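Local coordinates for protein teicoplanin pseudoaglycone deacetylases Orf2 (Actinoplanes teichomyceticus, PDB 3DFK) that probably removes the acyl group from an amide nitrogen on teicoplanin-type glycopeptides, as a zinc-dependent deacetylase of the PIG-L family, at residues S14-D19 / G159-H164; D18-S23 / R183-L188. All coordinates share one frame; numbering follows the deposited sequence.

Contact 1. Residues S14-D19 / G159-H164; sequences SPHLDD and GEHPDH. With ZN (zinc ion), chain B; DKA (decanoic acid), chain C.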
# COMPACT_ATOMS: atom_id res chain seq x y z
N SER A 14 2.90 -3.09 -2.74
CA SER A 14 2.39 -1.89 -2.08
C SER A 14 1.62 -1.06 -3.10
O SER A 14 2.10 -0.86 -4.22
CB SER A 14 3.57 -1.08 -1.53
OG SER A 14 3.11 -0.01 -0.71
N PRO A 15 0.41 -0.58 -2.75
CA PRO A 15 -0.25 0.31 -3.69
C PRO A 15 0.55 1.58 -3.92
O PRO A 15 0.86 1.92 -5.07
CB PRO A 15 -1.61 0.63 -3.03
CG PRO A 15 -1.73 -0.24 -1.85
CD PRO A 15 -0.38 -0.84 -1.53
N HIS A 16 0.92 2.26 -2.83
CA HIS A 16 1.57 3.56 -2.90
C HIS A 16 2.91 3.51 -2.24
O HIS A 16 3.21 2.56 -1.50
CB HIS A 16 0.77 4.62 -2.18
CG HIS A 16 -0.59 4.84 -2.77
ND1 HIS A 16 -1.75 4.69 -2.03
CD2 HIS A 16 -0.97 5.21 -4.01
CE1 HIS A 16 -2.79 4.96 -2.81
NE2 HIS A 16 -2.34 5.27 -4.01
N LEU A 17 3.69 4.56 -2.47
CA LEU A 17 5.00 4.72 -1.85
C LEU A 17 4.85 5.13 -0.37
O LEU A 17 4.90 6.32 -0.03
CB LEU A 17 5.81 5.73 -2.66
CG LEU A 17 6.09 5.31 -4.12
CD1 LEU A 17 6.40 6.50 -5.01
CD2 LEU A 17 7.20 4.23 -4.23
N ASP A 18 4.62 4.12 0.48
CA ASP A 18 4.53 4.20 1.95
C ASP A 18 3.73 3.06 2.57
O ASP A 18 3.91 2.72 3.73
CB ASP A 18 4.02 5.55 2.49
CG ASP A 18 2.64 5.91 2.00
OD1 ASP A 18 2.05 5.15 1.21
OD2 ASP A 18 2.17 7.00 2.39
N ASP A 19 2.84 2.45 1.80
CA ASP A 19 1.85 1.58 2.42
C ASP A 19 2.45 0.32 3.02
O ASP A 19 2.07 -0.09 4.11
CB ASP A 19 0.75 1.22 1.42
CG ASP A 19 -0.15 2.39 1.10
OD1 ASP A 19 -0.67 3.03 2.03
OD2 ASP A 19 -0.31 2.68 -0.10
N GLY A 159 -10.23 0.94 4.20
CA GLY A 159 -10.22 2.36 3.87
C GLY A 159 -10.71 2.63 2.46
O GLY A 159 -11.00 3.78 2.11
N GLU A 160 -10.76 1.57 1.65
CA GLU A 160 -11.36 1.58 0.31
C GLU A 160 -10.74 2.56 -0.71
O GLU A 160 -11.41 2.96 -1.67
CB GLU A 160 -12.88 1.80 0.40
CG GLU A 160 -13.62 0.74 1.20
CD GLU A 160 -15.13 0.99 1.27
OE1 GLU A 160 -15.70 0.86 2.37
OE2 GLU A 160 -15.74 1.32 0.22
N HIS A 161 -9.46 2.92 -0.55
CA HIS A 161 -8.80 3.77 -1.54
C HIS A 161 -8.81 3.00 -2.85
O HIS A 161 -8.50 1.80 -2.85
CB HIS A 161 -7.35 4.08 -1.13
CG HIS A 161 -6.72 5.15 -1.96
ND1 HIS A 161 -6.37 4.96 -3.29
CD2 HIS A 161 -6.38 6.42 -1.66
CE1 HIS A 161 -5.85 6.08 -3.76
NE2 HIS A 161 -5.83 6.97 -2.79
N PRO A 162 -9.20 3.66 -3.96
CA PRO A 162 -9.30 2.96 -5.25
C PRO A 162 -7.98 2.30 -5.66
O PRO A 162 -8.00 1.21 -6.27
CB PRO A 162 -9.61 4.07 -6.25
CG PRO A 162 -10.16 5.21 -5.43
CD PRO A 162 -9.58 5.08 -4.06
N ASP A 163 -6.86 2.94 -5.35
CA ASP A 163 -5.56 2.39 -5.72
C ASP A 163 -5.25 1.14 -4.90
O ASP A 163 -4.57 0.22 -5.38
CB ASP A 163 -4.42 3.42 -5.55
CG ASP A 163 -4.50 4.58 -6.56
OD1 ASP A 163 -5.16 4.42 -7.61
OD2 ASP A 163 -3.87 5.64 -6.32
N HIS A 164 -5.72 1.13 -3.65
CA HIS A 164 -5.54 -0.02 -2.78
C HIS A 164 -6.40 -1.17 -3.26
O HIS A 164 -5.94 -2.31 -3.32
CB HIS A 164 -5.89 0.32 -1.33
CG HIS A 164 -4.84 1.14 -0.65
ND1 HIS A 164 -4.41 0.88 0.63
CD2 HIS A 164 -4.10 2.19 -1.10
CE1 HIS A 164 -3.47 1.75 0.96
NE2 HIS A 164 -3.27 2.56 -0.07
ZN ZN B . -1.83 4.11 -0.05
C1 DKA C . -0.94 6.54 1.02
O1 DKA C . -1.87 6.36 1.83
C2 DKA C . -0.56 7.95 0.60
C3 DKA C . -0.07 7.92 -0.85
C4 DKA C . -0.63 9.08 -1.66
C5 DKA C . -1.73 8.65 -2.62
C6 DKA C . -2.80 9.72 -2.69
C7 DKA C . -3.90 9.38 -3.70
C8 DKA C . -4.95 10.50 -3.67
C9 DKA C . -6.32 10.04 -3.22
C10 DKA C . -7.31 10.12 -4.36
O2 DKA C . -0.32 5.59 0.54
O HOH W 1 -3.33 5.31 0.58

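Contact 2. Residues D18-S23 / R183-L188; sequences DDAVLS and RLWEDL. With ZN (zinc ion), chain B; DKA (decanoic acid), chain C.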
# COMPACT_ATOMS: atom_id res chain seq x y z
N ASP A 18 4.62 4.12 0.48
CA ASP A 18 4.53 4.20 1.95
C ASP A 18 3.73 3.06 2.57
O ASP A 18 3.91 2.72 3.73
CB ASP A 18 4.02 5.55 2.49
CG ASP A 18 2.64 5.91 2.00
OD1 ASP A 18 2.05 5.15 1.21
OD2 ASP A 18 2.17 7.00 2.39
N ASP A 19 2.84 2.45 1.80
CA ASP A 19 1.85 1.58 2.42
C ASP A 19 2.45 0.32 3.02
O ASP A 19 2.07 -0.09 4.11
CB ASP A 19 0.75 1.22 1.42
CG ASP A 19 -0.15 2.39 1.10
OD1 ASP A 19 -0.67 3.03 2.03
OD2 ASP A 19 -0.31 2.68 -0.10
N ALA A 20 3.38 -0.31 2.30
CA ALA A 20 3.98 -1.56 2.77
C ALA A 20 4.77 -1.32 4.07
O ALA A 20 4.70 -2.10 5.01
CB ALA A 20 4.89 -2.16 1.67
N VAL A 21 5.48 -0.20 4.13
CA VAL A 21 6.27 0.10 5.34
C VAL A 21 5.34 0.42 6.51
O VAL A 21 5.51 -0.09 7.62
CB VAL A 21 7.31 1.22 5.08
CG1 VAL A 21 8.00 1.62 6.39
CG2 VAL A 21 8.35 0.74 4.07
N LEU A 22 4.33 1.26 6.27
CA LEU A 22 3.38 1.60 7.32
C LEU A 22 2.66 0.36 7.88
O LEU A 22 2.43 0.24 9.08
CB LEU A 22 2.33 2.57 6.77
CG LEU A 22 2.67 4.06 6.70
CD1 LEU A 22 1.71 4.74 5.74
CD2 LEU A 22 2.58 4.66 8.09
N SER A 23 2.27 -0.54 6.99
CA SER A 23 1.41 -1.64 7.39
C SER A 23 2.15 -2.91 7.76
O SER A 23 1.64 -3.72 8.53
CB SER A 23 0.44 -1.97 6.25
OG SER A 23 -0.25 -0.79 5.86
N ARG A 183 -1.29 -13.29 1.19
CA ARG A 183 -1.84 -12.80 2.44
C ARG A 183 -2.06 -11.31 2.27
O ARG A 183 -1.39 -10.68 1.43
CB ARG A 183 -0.87 -13.00 3.60
CG ARG A 183 -0.52 -14.45 3.89
CD ARG A 183 0.42 -14.52 5.10
NE ARG A 183 -0.26 -14.16 6.33
CZ ARG A 183 -0.98 -14.99 7.07
NH1 ARG A 183 -1.13 -16.26 6.71
NH2 ARG A 183 -1.59 -14.56 8.17
N LEU A 184 -3.02 -10.76 3.02
CA LEU A 184 -3.29 -9.32 3.02
C LEU A 184 -2.90 -8.73 4.36
O LEU A 184 -3.20 -9.31 5.39
CB LEU A 184 -4.79 -9.05 2.78
CG LEU A 184 -5.36 -9.69 1.52
CD1 LEU A 184 -6.80 -9.20 1.33
CD2 LEU A 184 -4.54 -9.35 0.30
N TRP A 185 -2.25 -7.57 4.36
CA TRP A 185 -2.02 -6.89 5.62
C TRP A 185 -3.16 -5.95 5.96
O TRP A 185 -3.92 -5.50 5.08
CB TRP A 185 -0.68 -6.13 5.63
CG TRP A 185 -0.57 -5.04 4.59
CD1 TRP A 185 -1.35 -3.91 4.47
CD2 TRP A 185 0.38 -4.99 3.54
NE1 TRP A 185 -0.92 -3.15 3.39
CE2 TRP A 185 0.14 -3.80 2.80
CE3 TRP A 185 1.42 -5.84 3.13
CZ2 TRP A 185 0.89 -3.45 1.68
CZ3 TRP A 185 2.18 -5.48 1.99
CH2 TRP A 185 1.91 -4.29 1.30
N GLU A 186 -3.27 -5.64 7.25
CA GLU A 186 -4.21 -4.63 7.69
C GLU A 186 -3.65 -3.24 7.34
O GLU A 186 -2.56 -2.86 7.81
CB GLU A 186 -4.42 -4.80 9.19
CG GLU A 186 -5.30 -3.77 9.80
CD GLU A 186 -5.47 -4.01 11.28
OE1 GLU A 186 -4.44 -4.15 11.98
OE2 GLU A 186 -6.63 -4.08 11.73
N ASP A 187 -4.34 -2.49 6.49
CA ASP A 187 -3.81 -1.19 6.02
C ASP A 187 -3.69 -0.24 7.19
O ASP A 187 -4.68 -0.02 7.90
CB ASP A 187 -4.71 -0.52 4.95
CG ASP A 187 -5.09 -1.46 3.82
OD1 ASP A 187 -4.76 -1.17 2.65
OD2 ASP A 187 -5.72 -2.50 4.10
N LEU A 188 -2.49 0.29 7.40
CA LEU A 188 -2.27 1.31 8.43
C LEU A 188 -1.84 2.64 7.81
O LEU A 188 -1.12 2.65 6.80
CB LEU A 188 -1.21 0.81 9.42
CG LEU A 188 -1.56 -0.48 10.19
CD1 LEU A 188 -0.36 -0.96 11.02
CD2 LEU A 188 -2.76 -0.28 11.09
ZN ZN B . -1.83 4.11 -0.05
C1 DKA C . -0.94 6.54 1.02
O1 DKA C . -1.87 6.36 1.83
C2 DKA C . -0.56 7.95 0.60
C3 DKA C . -0.07 7.92 -0.85
C4 DKA C . -0.63 9.08 -1.66
C5 DKA C . -1.73 8.65 -2.62
C6 DKA C . -2.80 9.72 -2.69
C7 DKA C . -3.90 9.38 -3.70
C8 DKA C . -4.95 10.50 -3.67
C9 DKA C . -6.32 10.04 -3.22
C10 DKA C . -7.31 10.12 -4.36
O2 DKA C . -0.32 5.59 0.54
O HOH W 2 -1.49 1.60 4.25
O HOH W 3 -0.81 -4.12 9.33
O HOH W 1 -3.33 5.31 0.58

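Contact 1. Residues S14-D19 / G159-H164
D163 OD2 is gripped by two N-H groups, H16 NE2 at 2.8 Å and the backbone N of S98. The imidazole bond is nearly straight (170°), lies in the H16 ring plane and uses the anti lone pair of the carboxylate, while D163 OD1 forms a salt bridge with R101. The segments carry the HxDD and HxxH zinc motifs of the PIG-L family. With NE2 held by D163, H16 turns ND1 to the zinc ion at 2.1 Å, and D19 OD2 and H164 NE2 complete the protein ligands. O2 of the decanoic acid binds the zinc ion at 2.2 Å and a water takes a further place; D18 OD1 comes within 2.5 Å of the same decanoic acid O2. C5 of the decanoic acid lies over one face of H16. The H161 ring is swung away from its own backbone N (chi1 -169°), and from there ND1 caps helix 162-178 by accepting from D163 N at 2.9 Å. Its face receives the edge of H16 in a T-shaped pair, with the planes 79° apart and H16 CE1 3.4 Å from H161 CE1. Replacing this histidine by alanine would probably leave D163 N without its capping acceptor and the edge of H16 without the ring it meets. H164 ND1 is tied to D187, and one face of the H164 ring is covered at its centre by P15 CG, 3.5 Å from H164 CD2.

Contact 2. Residues D18-S23 / R183-L188
S23 keeps OG anti to the carbonyl carbon (chi1 -54°), the rotamer that presents it to L188 N, while W185 has CG between its backbone N and carbonyl carbon (chi1 62°), a rotation that lays the indole against the first turn of helix 19-33. The contact joins that helix to the C-terminal end of strand 182-185 in the mixed, Rossmann-like central sheet, where this strand is the last of the five parallel strands. L188 N donates to S23 OG at 2.9 Å in an almost straight bond (173°). The same hydroxyl donates to D19 O at 3.0 Å, one turn back in its own helix; S23 N and S23 OG reach that carbonyl from opposite faces of its plane. A20 CB meets the far end of the indole, 3.7 Å from W185 CH2. L22 CB packs against the L188 carbonyl, 3.5 Å from L188 O. One water joins D19 OD1, S23 OG and L188 O, lying 2.8 Å from D19 OD1; another bridges S23 O and E186 O. The E186 carboxylate itself turns to H250. The buried S23 hydroxyl thus both gives and accepts hydrogen bonds, and through the shared water it stands in the second shell of the zinc site, where it probably helps steady the D19 carboxylate.

In the fold
The two contacts, with centres about 9 Å apart, meet at the zinc ion through D19, which belongs to both. Contact 1 supplies the three protein ligands; contact 2 holds D19 through its water and reaches H164 through D187. The main connection is H164 ND1 to D187 OD1, a probable hydrogen bond of 2.9 Å that lets segment 183-188 orient a zinc-binding imidazole of 159-164. S14 OG lies 3.0 Å from A20 N, tying the end of strand 9-14 to the first turn of helix 19-33, and S14 CA packs 4.2 Å from W185 CH2. Helix 162-178 leads into strand 182-185, so the partner segments belong to successive elements beside the zinc ion and the bound decanoic acid.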